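Local structure of Lin1909 protein (Listeria innocua, 3FIJ) at residues A[38-43]-A[235-240]; A[64-69]-A[231-236]; A[99-104]-A[122-127]; A[47-52]-A[88-93]; A[43-48]-A[59-64]. The protein is of unknown function but binds a manganese ion and may hydrolyse gamma-glutamyl-gamma-aminobutyrate. One frame throughout, in Å; residues are numbered along the deposited sequence.

In the fold
The five contacts fasten helices and loops around the parallel part of the central sheet. Contacts 1 and 2, with centres 8 Å apart, share helix 227-241, which packs against helix 31-40 in one and strand 64-67 in the other. Contacts 3 and 4 both use helix 91-106, their centres 14 Å apart, while contact 5 shares Gly64 with contact 2 and Leu47 with contact 4. Strand 64-67 meets helix 227-241 in contact 2 and also reaches helix 91-106 of contact 3, where Leu67 CD1 lies 3.7 Å from Val101 CG1. All five lie away from the manganese site; in contact 2, Phe233 touches residues of a possible Cys-His-Glu triad.

Contact 1. Residues A[38-43]-A[235-240]; sequences QKVGGF and ALVDES
Gly42 and Val237 mark the closest backbone approach, their CA atoms 6.0 Å apart, where the turn that ends helix 31-40 runs beside the C-terminal part of helix 227-241. The side chains of Val40 and Val237 meet here, sliding past each other in opposite directions. Val40 contributes one branch, CG1, which comes within 3.3 Å of Val237 CG2 and 3.5 Å of Val237 CB. Both separations are tighter than ordinary van der Waals contact, and the Val40 first torsion of 138° lies away from a staggered position, which makes the exact placement of its methyls doubtful although the packing itself is clear. On Val237, CG1 is anti to the backbone N (168°). That torsion sets CG2 beside the backbone N, from where it reaches both Val40 and the turn, with Gly42 CA at 4.2 Å. Val237 CG1 rests against Gly41 C, also at 4.2 Å. Behind this layer, Ser240 OG donates to Val237 O at 3.0 Å, tilted from the carbonyl plane. A salt bridge between Lys39 and Glu230 joins the same two helices further out. Gly41, with a positive phi of 105°, ends helix 31-40 in a Schellman motif. The chain then enters strand 43-47, which lies parallel to strand 6-10, the pairing expected of a beta-alpha-beta crossover.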
# COMPACT_ATOMS: atom_id res chain seq x y z
N GLN A 38 -6.72 14.98 31.49
CA GLN A 38 -5.52 15.17 32.30
C GLN A 38 -5.07 16.62 32.35
O GLN A 38 -4.65 17.10 33.40
CB GLN A 38 -4.39 14.28 31.78
CG GLN A 38 -4.54 12.82 32.19
CD GLN A 38 -3.55 11.91 31.48
OE1 GLN A 38 -3.42 10.73 31.82
NE2 GLN A 38 -2.86 12.45 30.48
N LYS A 39 -5.18 17.33 31.23
CA LYS A 39 -4.79 18.73 31.19
C LYS A 39 -5.68 19.55 32.12
O LYS A 39 -5.24 20.52 32.72
CB LYS A 39 -4.91 19.27 29.76
CG LYS A 39 -5.05 20.79 29.65
CD LYS A 39 -3.83 21.55 30.17
CE LYS A 39 -2.97 22.11 29.04
NZ LYS A 39 -3.72 23.07 28.18
N VAL A 40 -6.93 19.13 32.26
CA VAL A 40 -7.89 19.85 33.07
C VAL A 40 -7.98 19.49 34.57
O VAL A 40 -8.72 20.13 35.32
CB VAL A 40 -9.27 19.76 32.37
CG1 VAL A 40 -10.38 19.51 33.35
CG2 VAL A 40 -9.50 21.03 31.59
N GLY A 41 -7.23 18.48 35.01
CA GLY A 41 -7.25 18.15 36.42
C GLY A 41 -8.02 16.92 36.86
O GLY A 41 -8.17 16.68 38.06
N GLY A 42 -8.51 16.14 35.91
CA GLY A 42 -9.25 14.95 36.29
C GLY A 42 -8.40 13.72 36.09
O GLY A 42 -7.42 13.77 35.37
N PHE A 43 -8.75 12.62 36.76
CA PHE A 43 -7.99 11.39 36.59
C PHE A 43 -8.84 10.52 35.69
O PHE A 43 -9.88 10.01 36.11
CB PHE A 43 -7.74 10.67 37.91
CG PHE A 43 -6.93 9.41 37.76
CD1 PHE A 43 -5.56 9.48 37.52
CD2 PHE A 43 -7.53 8.16 37.84
CE1 PHE A 43 -4.80 8.32 37.35
CE2 PHE A 43 -6.77 6.99 37.68
CZ PHE A 43 -5.41 7.07 37.43
N ALA A 235 -15.25 22.27 32.60
CA ALA A 235 -16.59 22.30 33.18
C ALA A 235 -16.99 20.90 33.65
O ALA A 235 -17.51 20.73 34.75
CB ALA A 235 -17.59 22.82 32.16
N LEU A 236 -16.76 19.89 32.82
CA LEU A 236 -17.10 18.52 33.20
C LEU A 236 -16.39 18.13 34.50
O LEU A 236 -17.00 17.57 35.40
CB LEU A 236 -16.70 17.53 32.11
CG LEU A 236 -16.81 16.07 32.56
CD1 LEU A 236 -18.27 15.72 32.86
CD2 LEU A 236 -16.24 15.15 31.48
N VAL A 237 -15.10 18.43 34.58
CA VAL A 237 -14.34 18.11 35.78
C VAL A 237 -14.77 18.95 36.97
O VAL A 237 -14.87 18.44 38.09
CB VAL A 237 -12.81 18.28 35.53
CG1 VAL A 237 -12.05 18.22 36.86
CG2 VAL A 237 -12.32 17.18 34.59
N ASP A 238 -15.02 20.24 36.75
CA ASP A 238 -15.46 21.12 37.84
C ASP A 238 -16.77 20.59 38.40
O ASP A 238 -16.95 20.49 39.62
CB ASP A 238 -15.69 22.55 37.34
CG ASP A 238 -14.40 23.28 37.06
OD1 ASP A 238 -13.35 22.84 37.56
OD2 ASP A 238 -14.44 24.31 36.34
N GLU A 239 -17.68 20.26 37.50
CA GLU A 239 -18.98 19.76 37.88
C GLU A 239 -18.88 18.39 38.57
O GLU A 239 -19.54 18.16 39.59
CB GLU A 239 -19.87 19.68 36.64
CG GLU A 239 -21.32 20.07 36.87
CD GLU A 239 -21.50 21.52 37.31
OE1 GLU A 239 -20.81 22.41 36.76
OE2 GLU A 239 -22.34 21.77 38.19
N SER A 240 -18.07 17.49 38.04
CA SER A 240 -17.96 16.19 38.67
C SER A 240 -17.32 16.36 40.05
O SER A 240 -17.44 15.49 40.91
CB SER A 240 -17.14 15.21 37.81
OG SER A 240 -15.78 15.55 37.79

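Contact 2. Residues A[64-69]-A[231-236]; sequences GLLLTG and QLFQAL
Leu66 and Leu236 have matching first torsions, with CG opposite the backbone N in both, at 176° and 170°. Both CB atoms point toward the other segment, and with these torsions Leu236 CD2 comes to lie 4.1 Å from Leu66 CB. The other Leu236 methyl, CD1, lies 4.4 Å from Leu65 O and therefore borders the strand backbone. Phe233, one helical turn before Leu236, approaches with the end of its side chain. Leu66 CD2 sits at the edge of that ring, near its plane, 4.4 Å from Phe233 CE2. Phe112 meets the Phe233 ring edge-to-face, and Ala36 of helix 31-40 also packs on Phe233. Leu65 turns its side chain away, onto Ala104 of helix 91-106, which demonstrates the alternation of neighbouring strand residues between two helical layers. The axes of segments 64-67 and 231-236 approach to 10.3 Å at 146°, closer to antiparallel than to perpendicular. Such spacing is usual for a helix lying on a sheet, and with helices on both faces it describes the three-layer alpha/beta/alpha sandwich of the class I glutamine amidotransferase family.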
# COMPACT_ATOMS: atom_id res chain seq x y z
N GLY A 64 -17.47 11.37 37.02
CA GLY A 64 -18.04 11.98 35.83
C GLY A 64 -17.91 11.04 34.65
O GLY A 64 -16.99 10.22 34.62
N LEU A 65 -18.82 11.17 33.69
CA LEU A 65 -18.83 10.31 32.50
C LEU A 65 -18.61 11.07 31.18
O LEU A 65 -19.36 11.99 30.84
CB LEU A 65 -20.16 9.56 32.43
CG LEU A 65 -20.47 8.75 31.17
CD1 LEU A 65 -19.49 7.59 31.04
CD2 LEU A 65 -21.90 8.24 31.24
N LEU A 66 -17.58 10.67 30.43
CA LEU A 66 -17.27 11.29 29.14
C LEU A 66 -17.51 10.30 27.99
O LEU A 66 -16.80 9.29 27.88
CB LEU A 66 -15.81 11.77 29.13
CG LEU A 66 -15.29 12.36 27.81
CD1 LEU A 66 -16.10 13.60 27.42
CD2 LEU A 66 -13.82 12.73 27.96
N LEU A 67 -18.50 10.57 27.16
CA LEU A 67 -18.81 9.70 26.02
C LEU A 67 -18.07 10.20 24.79
O LEU A 67 -18.18 11.37 24.41
CB LEU A 67 -20.32 9.67 25.76
CG LEU A 67 -21.12 8.88 26.80
CD1 LEU A 67 -22.61 9.12 26.64
CD2 LEU A 67 -20.80 7.40 26.63
N THR A 68 -17.32 9.30 24.16
CA THR A 68 -16.51 9.63 23.00
C THR A 68 -17.12 9.33 21.65
O THR A 68 -18.20 8.74 21.54
CB THR A 68 -15.16 8.91 23.07
OG1 THR A 68 -15.37 7.49 22.98
CG2 THR A 68 -14.43 9.23 24.38
N GLY A 69 -16.39 9.74 20.61
CA GLY A 69 -16.82 9.52 19.25
C GLY A 69 -16.71 8.05 18.90
O GLY A 69 -16.38 7.22 19.75
N GLN A 231 -12.17 24.66 28.05
CA GLN A 231 -13.16 25.00 29.08
C GLN A 231 -14.27 23.95 29.16
O GLN A 231 -14.81 23.68 30.24
CB GLN A 231 -13.79 26.36 28.79
CG GLN A 231 -12.89 27.55 29.06
CD GLN A 231 -13.65 28.85 28.88
OE1 GLN A 231 -14.69 29.07 29.52
NE2 GLN A 231 -13.14 29.72 28.02
N LEU A 232 -14.62 23.36 28.02
CA LEU A 232 -15.66 22.35 28.02
C LEU A 232 -15.27 21.20 28.93
O LEU A 232 -16.05 20.78 29.78
CB LEU A 232 -15.91 21.85 26.59
CG LEU A 232 -16.91 22.68 25.77
CD1 LEU A 232 -16.60 24.17 25.92
CD2 LEU A 232 -16.88 22.25 24.32
N PHE A 233 -14.06 20.69 28.76
CA PHE A 233 -13.62 19.59 29.60
C PHE A 233 -13.44 20.06 31.05
O PHE A 233 -13.66 19.28 31.99
CB PHE A 233 -12.32 18.99 29.08
CG PHE A 233 -12.41 18.44 27.69
CD1 PHE A 233 -12.08 19.22 26.59
CD2 PHE A 233 -12.86 17.13 27.48
CE1 PHE A 233 -12.18 18.71 25.30
CE2 PHE A 233 -12.97 16.62 26.19
CZ PHE A 233 -12.63 17.41 25.10
N GLN A 234 -13.06 21.32 31.22
CA GLN A 234 -12.86 21.89 32.55
C GLN A 234 -14.19 21.86 33.29
O GLN A 234 -14.25 21.47 34.46
CB GLN A 234 -12.35 23.33 32.46
CG GLN A 234 -12.00 23.94 33.81
CD GLN A 234 -10.92 23.17 34.55
OE1 GLN A 234 -9.77 23.08 34.08
NE2 GLN A 234 -11.27 22.60 35.69
N ALA A 235 -15.25 22.27 32.60
CA ALA A 235 -16.59 22.30 33.18
C ALA A 235 -16.99 20.90 33.65
O ALA A 235 -17.51 20.73 34.75
CB ALA A 235 -17.59 22.82 32.16
N LEU A 236 -16.76 19.89 32.82
CA LEU A 236 -17.10 18.52 33.20
C LEU A 236 -16.39 18.13 34.50
O LEU A 236 -17.00 17.57 35.40
CB LEU A 236 -16.70 17.53 32.11
CG LEU A 236 -16.81 16.07 32.56
CD1 LEU A 236 -18.27 15.72 32.86
CD2 LEU A 236 -16.24 15.15 31.48

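Contact 3. Residues A[99-104]-A[122-127]; sequences ALVRAA and NVALGG
Arg102 NH2 donates to Ala124 O over 2.9 Å, the one hydrogen bond between the two segments, at the exposed margin where the C-terminal half of helix 91-106 meets the end of helix 116-124. The bond is fairly straight, with 160° at the hydrogen. NH2 lies in the carbonyl plane, at a C=O...N angle of 146°, and the oxygen in turn meets the guanidinium at its edge, close to the plane. Beside it, Val101 CG2 packs on Ala124 CB at 4.0 Å and on Leu125 CD2 at 4.2 Å. One valine methyl thus spans the last helical residue and the first one to leave the helix.

The first torsion of Arg102, -71°, places CG anti to the carbonyl carbon, and the chain of Arg102 then runs extended from CG to NE, which gives it the length to cross to the other helix. Because the arginine also touches a crystal neighbour, its pose may owe something to the lattice. On the far side, the backbone around Ala124 is fixed by two bonds: Gly127 N to Asn122 O at 2.7 Å and Gly126 N to Val123 O at 2.9 Å. A positive charge close to the carbonyl end of a helix would be expected to be electrostatically favourable.

Further out, Val101 rests on Leu67 of strand 64-67 and Ala104 on Leu65, while Leu100 and Ala103 face Ile59 of helix 55-60. Helices 91-106 and 116-124 are consecutive, joined through strand 111-114, and the second ends in a Schellman motif with Gly126 as its C-prime residue.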
# COMPACT_ATOMS: atom_id res chain seq x y z
N ALA A 99 -26.61 1.82 29.00
CA ALA A 99 -26.62 1.43 30.41
C ALA A 99 -25.80 2.40 31.26
O ALA A 99 -26.15 2.66 32.41
CB ALA A 99 -26.09 0.00 30.56
N LEU A 100 -24.72 2.92 30.70
CA LEU A 100 -23.87 3.87 31.42
C LEU A 100 -24.57 5.19 31.70
O LEU A 100 -24.54 5.67 32.83
CB LEU A 100 -22.55 4.15 30.67
CG LEU A 100 -21.42 3.12 30.63
CD1 LEU A 100 -20.26 3.67 29.80
CD2 LEU A 100 -20.94 2.80 32.03
N VAL A 101 -25.18 5.81 30.68
CA VAL A 101 -25.84 7.09 30.91
C VAL A 101 -26.99 6.95 31.91
O VAL A 101 -27.19 7.82 32.76
CB VAL A 101 -26.37 7.76 29.60
CG1 VAL A 101 -25.40 7.52 28.45
CG2 VAL A 101 -27.76 7.29 29.27
N ARG A 102 -27.74 5.86 31.82
CA ARG A 102 -28.84 5.63 32.75
C ARG A 102 -28.31 5.50 34.18
O ARG A 102 -28.86 6.10 35.11
CB ARG A 102 -29.63 4.38 32.34
CG ARG A 102 -30.43 4.61 31.07
CD ARG A 102 -31.08 3.37 30.47
NE ARG A 102 -31.83 3.72 29.27
CZ ARG A 102 -32.46 2.86 28.48
NH1 ARG A 102 -32.45 1.56 28.77
NH2 ARG A 102 -33.10 3.30 27.40
N ALA A 103 -27.24 4.73 34.36
CA ALA A 103 -26.65 4.57 35.68
C ALA A 103 -26.06 5.89 36.16
O ALA A 103 -26.11 6.20 37.35
CB ALA A 103 -25.56 3.49 35.64
N ALA A 104 -25.50 6.67 35.23
CA ALA A 104 -24.91 7.97 35.54
C ALA A 104 -26.00 8.97 35.92
O ALA A 104 -25.83 9.79 36.82
CB ALA A 104 -24.12 8.49 34.33
N ASN A 122 -29.15 10.98 22.99
CA ASN A 122 -30.44 11.25 22.38
C ASN A 122 -31.24 9.94 22.16
O ASN A 122 -32.41 9.85 22.51
CB ASN A 122 -30.23 11.99 21.05
CG ASN A 122 -31.52 12.56 20.49
OD1 ASN A 122 -32.04 12.08 19.47
ND2 ASN A 122 -32.06 13.59 21.15
N VAL A 123 -30.58 8.93 21.59
CA VAL A 123 -31.21 7.64 21.35
C VAL A 123 -31.60 6.96 22.66
O VAL A 123 -32.72 6.49 22.81
CB VAL A 123 -30.25 6.70 20.56
CG1 VAL A 123 -30.87 5.29 20.45
CG2 VAL A 123 -29.97 7.28 19.17
N ALA A 124 -30.66 6.90 23.60
CA ALA A 124 -30.91 6.26 24.89
C ALA A 124 -32.20 6.72 25.54
O ALA A 124 -32.91 5.93 26.15
CB ALA A 124 -29.75 6.52 25.84
N LEU A 125 -32.51 8.01 25.40
CA LEU A 125 -33.71 8.58 26.00
C LEU A 125 -34.93 8.72 25.09
O LEU A 125 -35.89 9.42 25.42
CB LEU A 125 -33.36 9.94 26.64
CG LEU A 125 -32.60 9.93 27.97
CD1 LEU A 125 -33.47 9.31 29.04
CD2 LEU A 125 -31.30 9.16 27.85
N GLY A 126 -34.91 8.07 23.93
CA GLY A 126 -36.06 8.11 23.05
C GLY A 126 -36.04 8.97 21.79
O GLY A 126 -37.08 9.15 21.18
N GLY A 127 -34.88 9.49 21.41
CA GLY A 127 -34.81 10.32 20.21
C GLY A 127 -34.47 9.49 18.99
O GLY A 127 -34.36 8.27 19.10

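Contact 4. Residues A[47-52]-A[88-93]; sequences LPIDDP and AYFPPR
Apolar contact centres on Ile49, whose side chain enters among Phe90, Pro92 and Arg93. Its CD1 presses on the aliphatic part of Arg93, 3.4 Å from Arg93 CG, and the two side chains cross at about a right angle. The same methyl comes within 4.0 Å of Phe90 CE1. The second branch of Ile49, CG2, which is anti to the backbone N, lies 3.8 Å from Pro92 O and 4.3 Å from Pro92 CB. Pro92 also supports the aromatic ring from within its own segment, with Pro92 CD lying 3.7 Å above one face of Phe90, over its centre. Leu151 of a third subunit packs on Phe90 as well.

Polar contact is made through one water, which donates to Asp50 O at 2.8 Å and to Pro92 O at 2.7 Å, linking the two backbones. Arg93, bent at its second and third torsions, sends its guanidinium away from Ile49 to form a salt bridge with Glu97 and a hydrogen bond to Gly69 O.

Phe90 occupies the N-cap position of helix 91-106, and Arg93 N bonds back to Phe90 O at 3.0 Å. The contact therefore lays the loop between strand 43-47 and helix 55-60 against the first turn of helix 91-106.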
# COMPACT_ATOMS: atom_id res chain seq x y z
N LEU A 47 -13.13 3.02 30.15
CA LEU A 47 -14.08 1.96 30.45
C LEU A 47 -14.24 1.10 29.20
O LEU A 47 -14.83 1.53 28.21
CB LEU A 47 -15.44 2.55 30.83
CG LEU A 47 -15.44 3.38 32.11
CD1 LEU A 47 -16.79 4.05 32.29
CD2 LEU A 47 -15.13 2.48 33.30
N PRO A 48 -13.68 -0.12 29.21
CA PRO A 48 -13.86 -0.93 28.01
C PRO A 48 -15.32 -1.32 27.86
O PRO A 48 -16.14 -1.13 28.76
CB PRO A 48 -12.94 -2.13 28.27
CG PRO A 48 -12.95 -2.25 29.75
CD PRO A 48 -12.82 -0.81 30.19
N ILE A 49 -15.67 -1.84 26.69
CA ILE A 49 -17.03 -2.26 26.49
C ILE A 49 -17.28 -3.48 27.38
O ILE A 49 -16.46 -4.39 27.43
CB ILE A 49 -17.29 -2.60 25.02
CG1 ILE A 49 -17.27 -1.32 24.20
CG2 ILE A 49 -18.64 -3.31 24.85
CD1 ILE A 49 -17.16 -1.55 22.71
N ASP A 50 -18.40 -3.48 28.09
CA ASP A 50 -18.71 -4.60 28.97
C ASP A 50 -20.21 -4.84 28.97
O ASP A 50 -20.97 -4.11 28.33
CB ASP A 50 -18.20 -4.32 30.39
CG ASP A 50 -18.02 -5.59 31.21
OD1 ASP A 50 -17.24 -5.55 32.18
OD2 ASP A 50 -18.66 -6.62 30.89
N ASP A 51 -20.64 -5.87 29.69
CA ASP A 51 -22.05 -6.21 29.79
C ASP A 51 -22.85 -5.12 30.51
O ASP A 51 -22.45 -4.65 31.57
CB ASP A 51 -22.20 -7.54 30.52
CG ASP A 51 -23.60 -8.09 30.41
OD1 ASP A 51 -23.94 -8.63 29.34
OD2 ASP A 51 -24.35 -7.98 31.40
N PRO A 52 -24.00 -4.70 29.93
CA PRO A 52 -24.87 -3.66 30.50
C PRO A 52 -25.04 -3.75 32.02
O PRO A 52 -25.01 -2.75 32.72
CB PRO A 52 -26.19 -3.88 29.77
CG PRO A 52 -25.74 -4.29 28.41
CD PRO A 52 -24.60 -5.26 28.71
N ALA A 88 -20.85 1.62 9.67
CA ALA A 88 -20.67 0.48 10.57
C ALA A 88 -21.15 0.84 11.98
O ALA A 88 -21.02 1.98 12.42
CB ALA A 88 -19.20 0.07 10.61
N TYR A 89 -21.71 -0.14 12.67
CA TYR A 89 -22.18 0.05 14.03
C TYR A 89 -21.81 -1.21 14.82
O TYR A 89 -21.50 -2.23 14.23
CB TYR A 89 -23.69 0.33 14.05
CG TYR A 89 -24.54 -0.56 13.17
CD1 TYR A 89 -25.08 -1.75 13.67
CD2 TYR A 89 -24.84 -0.20 11.86
CE1 TYR A 89 -25.90 -2.56 12.88
CE2 TYR A 89 -25.66 -1.00 11.05
CZ TYR A 89 -26.18 -2.18 11.57
OH TYR A 89 -26.98 -2.98 10.77
N PHE A 90 -21.82 -1.11 16.14
CA PHE A 90 -21.46 -2.23 17.00
C PHE A 90 -22.38 -2.25 18.22
O PHE A 90 -22.10 -1.62 19.24
CB PHE A 90 -19.99 -2.09 17.40
CG PHE A 90 -19.43 -3.27 18.13
CD1 PHE A 90 -19.16 -3.21 19.49
CD2 PHE A 90 -19.20 -4.46 17.45
CE1 PHE A 90 -18.66 -4.32 20.17
CE2 PHE A 90 -18.70 -5.58 18.11
CZ PHE A 90 -18.43 -5.51 19.48
N PRO A 91 -23.50 -2.99 18.13
CA PRO A 91 -24.52 -3.11 19.19
C PRO A 91 -24.05 -3.17 20.65
O PRO A 91 -24.60 -2.48 21.51
CB PRO A 91 -25.28 -4.37 18.77
CG PRO A 91 -25.23 -4.29 17.27
CD PRO A 91 -23.79 -3.92 17.03
N PRO A 92 -23.03 -3.99 20.95
CA PRO A 92 -22.55 -4.09 22.33
C PRO A 92 -22.07 -2.77 22.95
O PRO A 92 -22.26 -2.53 24.14
CB PRO A 92 -21.45 -5.14 22.23
CG PRO A 92 -21.96 -6.05 21.15
CD PRO A 92 -22.43 -5.05 20.11
N ARG A 93 -21.45 -1.90 22.15
CA ARG A 93 -20.99 -0.63 22.71
C ARG A 93 -22.20 0.23 23.05
O ARG A 93 -22.30 0.78 24.15
CB ARG A 93 -20.11 0.14 21.72
CG ARG A 93 -19.19 1.15 22.43
CD ARG A 93 -19.41 2.62 22.07
NE ARG A 93 -18.36 3.10 21.18
CZ ARG A 93 -17.69 4.25 21.31
NH1 ARG A 93 -17.94 5.08 22.32
NH2 ARG A 93 -16.74 4.56 20.44
O HOH W 1 -22.43 -4.56 25.97

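Contact 5. Residues A[43-48]-A[59-64]; sequences FPIALP and ISLVDG
Val62, which packs against Ile45, lends its carbonyl oxygen to a polar grip: Lys109 NZ is hydrogen-bonded to both Val62 O and Ile59 O. One acceptor, Ile59 O, lies in the last turn of helix 55-60, the other in the link to strand 64-67, part of the alternating strand-helix pattern of an alpha/beta/alpha fold. The link is also tied back to the helix by the bond from Val62 N to Ile59 O, 3.2 Å long, just after the helix ends.

Across from it, strand 43-47 lies at the margin of the chain's own sheet. It is paired with strand 6-10 through backbone bonds of Phe43, Ile45 and Leu47. Ala46 also forms backbone hydrogen bonds to a second subunit, consistent with the sheet continuing across that interface. Ile45 points at the link; Pro44 instead packs on Val34 and Ile37 of helix 31-40, so the strand divides its side chains between two layers.

Ile45 projects its CD1 methyl toward the link because CG1 sits between the backbone N and the carbonyl carbon (58°) and the second torsion is extended (169°). Leu61 CG holds the corresponding place on its own residue (53°), and its side chain crosses that of Ile45 obliquely. At the end of the isoleucine, Ile45 CD1 lies 3.7 Å from both Leu61 CD2 and Val62 CG1.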
# COMPACT_ATOMS: atom_id res chain seq x y z
N PHE A 43 -8.75 12.62 36.76
CA PHE A 43 -7.99 11.39 36.59
C PHE A 43 -8.84 10.52 35.69
O PHE A 43 -9.88 10.01 36.11
CB PHE A 43 -7.74 10.67 37.91
CG PHE A 43 -6.93 9.41 37.76
CD1 PHE A 43 -5.56 9.48 37.52
CD2 PHE A 43 -7.53 8.16 37.84
CE1 PHE A 43 -4.80 8.32 37.35
CE2 PHE A 43 -6.77 6.99 37.68
CZ PHE A 43 -5.41 7.07 37.43
N PRO A 44 -8.41 10.32 34.45
CA PRO A 44 -9.25 9.49 33.59
C PRO A 44 -8.94 7.99 33.67
O PRO A 44 -7.84 7.59 34.04
CB PRO A 44 -8.97 10.05 32.21
CG PRO A 44 -7.51 10.36 32.29
CD PRO A 44 -7.38 11.02 33.66
N ILE A 45 -9.95 7.19 33.35
CA ILE A 45 -9.82 5.74 33.27
C ILE A 45 -10.68 5.38 32.07
O ILE A 45 -11.76 5.95 31.88
CB ILE A 45 -10.33 4.96 34.50
CG1 ILE A 45 -11.81 5.26 34.76
CG2 ILE A 45 -9.44 5.23 35.70
CD1 ILE A 45 -12.45 4.34 35.79
N ALA A 46 -10.19 4.48 31.24
CA ALA A 46 -10.95 4.07 30.08
C ALA A 46 -11.85 2.90 30.47
O ALA A 46 -11.39 1.94 31.08
CB ALA A 46 -10.01 3.66 28.95
N LEU A 47 -13.13 3.02 30.15
CA LEU A 47 -14.08 1.96 30.45
C LEU A 47 -14.24 1.10 29.20
O LEU A 47 -14.83 1.53 28.21
CB LEU A 47 -15.44 2.55 30.83
CG LEU A 47 -15.44 3.38 32.11
CD1 LEU A 47 -16.79 4.05 32.29
CD2 LEU A 47 -15.13 2.48 33.30
N PRO A 48 -13.68 -0.12 29.21
CA PRO A 48 -13.86 -0.93 28.01
C PRO A 48 -15.32 -1.32 27.86
O PRO A 48 -16.14 -1.13 28.76
CB PRO A 48 -12.94 -2.13 28.27
CG PRO A 48 -12.95 -2.25 29.75
CD PRO A 48 -12.82 -0.81 30.19
N ILE A 59 -20.06 3.19 36.86
CA ILE A 59 -20.28 4.56 37.31
C ILE A 59 -19.94 4.74 38.79
O ILE A 59 -19.56 5.82 39.22
CB ILE A 59 -21.76 5.01 37.05
CG1 ILE A 59 -21.95 5.34 35.58
CG2 ILE A 59 -22.11 6.24 37.87
CD1 ILE A 59 -21.83 4.15 34.67
N SER A 60 -20.05 3.67 39.57
CA SER A 60 -19.74 3.79 40.98
C SER A 60 -18.30 4.25 41.23
O SER A 60 -18.05 4.99 42.18
CB SER A 60 -19.99 2.46 41.72
OG SER A 60 -19.05 1.46 41.36
N LEU A 61 -17.35 3.86 40.39
CA LEU A 61 -15.99 4.31 40.67
C LEU A 61 -15.51 5.57 39.96
O LEU A 61 -14.35 5.94 40.07
CB LEU A 61 -14.96 3.17 40.49
CG LEU A 61 -14.83 2.30 39.24
CD1 LEU A 61 -15.72 1.09 39.35
CD2 LEU A 61 -15.15 3.14 38.02
N VAL A 62 -16.41 6.25 39.25
CA VAL A 62 -16.02 7.50 38.59
C VAL A 62 -16.89 8.63 39.13
O VAL A 62 -17.95 8.39 39.70
CB VAL A 62 -16.21 7.43 37.04
CG1 VAL A 62 -15.67 6.11 36.51
CG2 VAL A 62 -17.68 7.62 36.67
N ASP A 63 -16.44 9.86 38.94
CA ASP A 63 -17.20 11.02 39.41
C ASP A 63 -17.87 11.74 38.24
O ASP A 63 -18.72 12.60 38.45
CB ASP A 63 -16.28 12.00 40.15
CG ASP A 63 -15.60 11.35 41.34
OD1 ASP A 63 -16.33 10.91 42.26
OD2 ASP A 63 -14.35 11.28 41.36
N GLY A 64 -17.47 11.37 37.02
CA GLY A 64 -18.04 11.98 35.83
C GLY A 64 -17.91 11.04 34.65
O GLY A 64 -16.99 10.22 34.62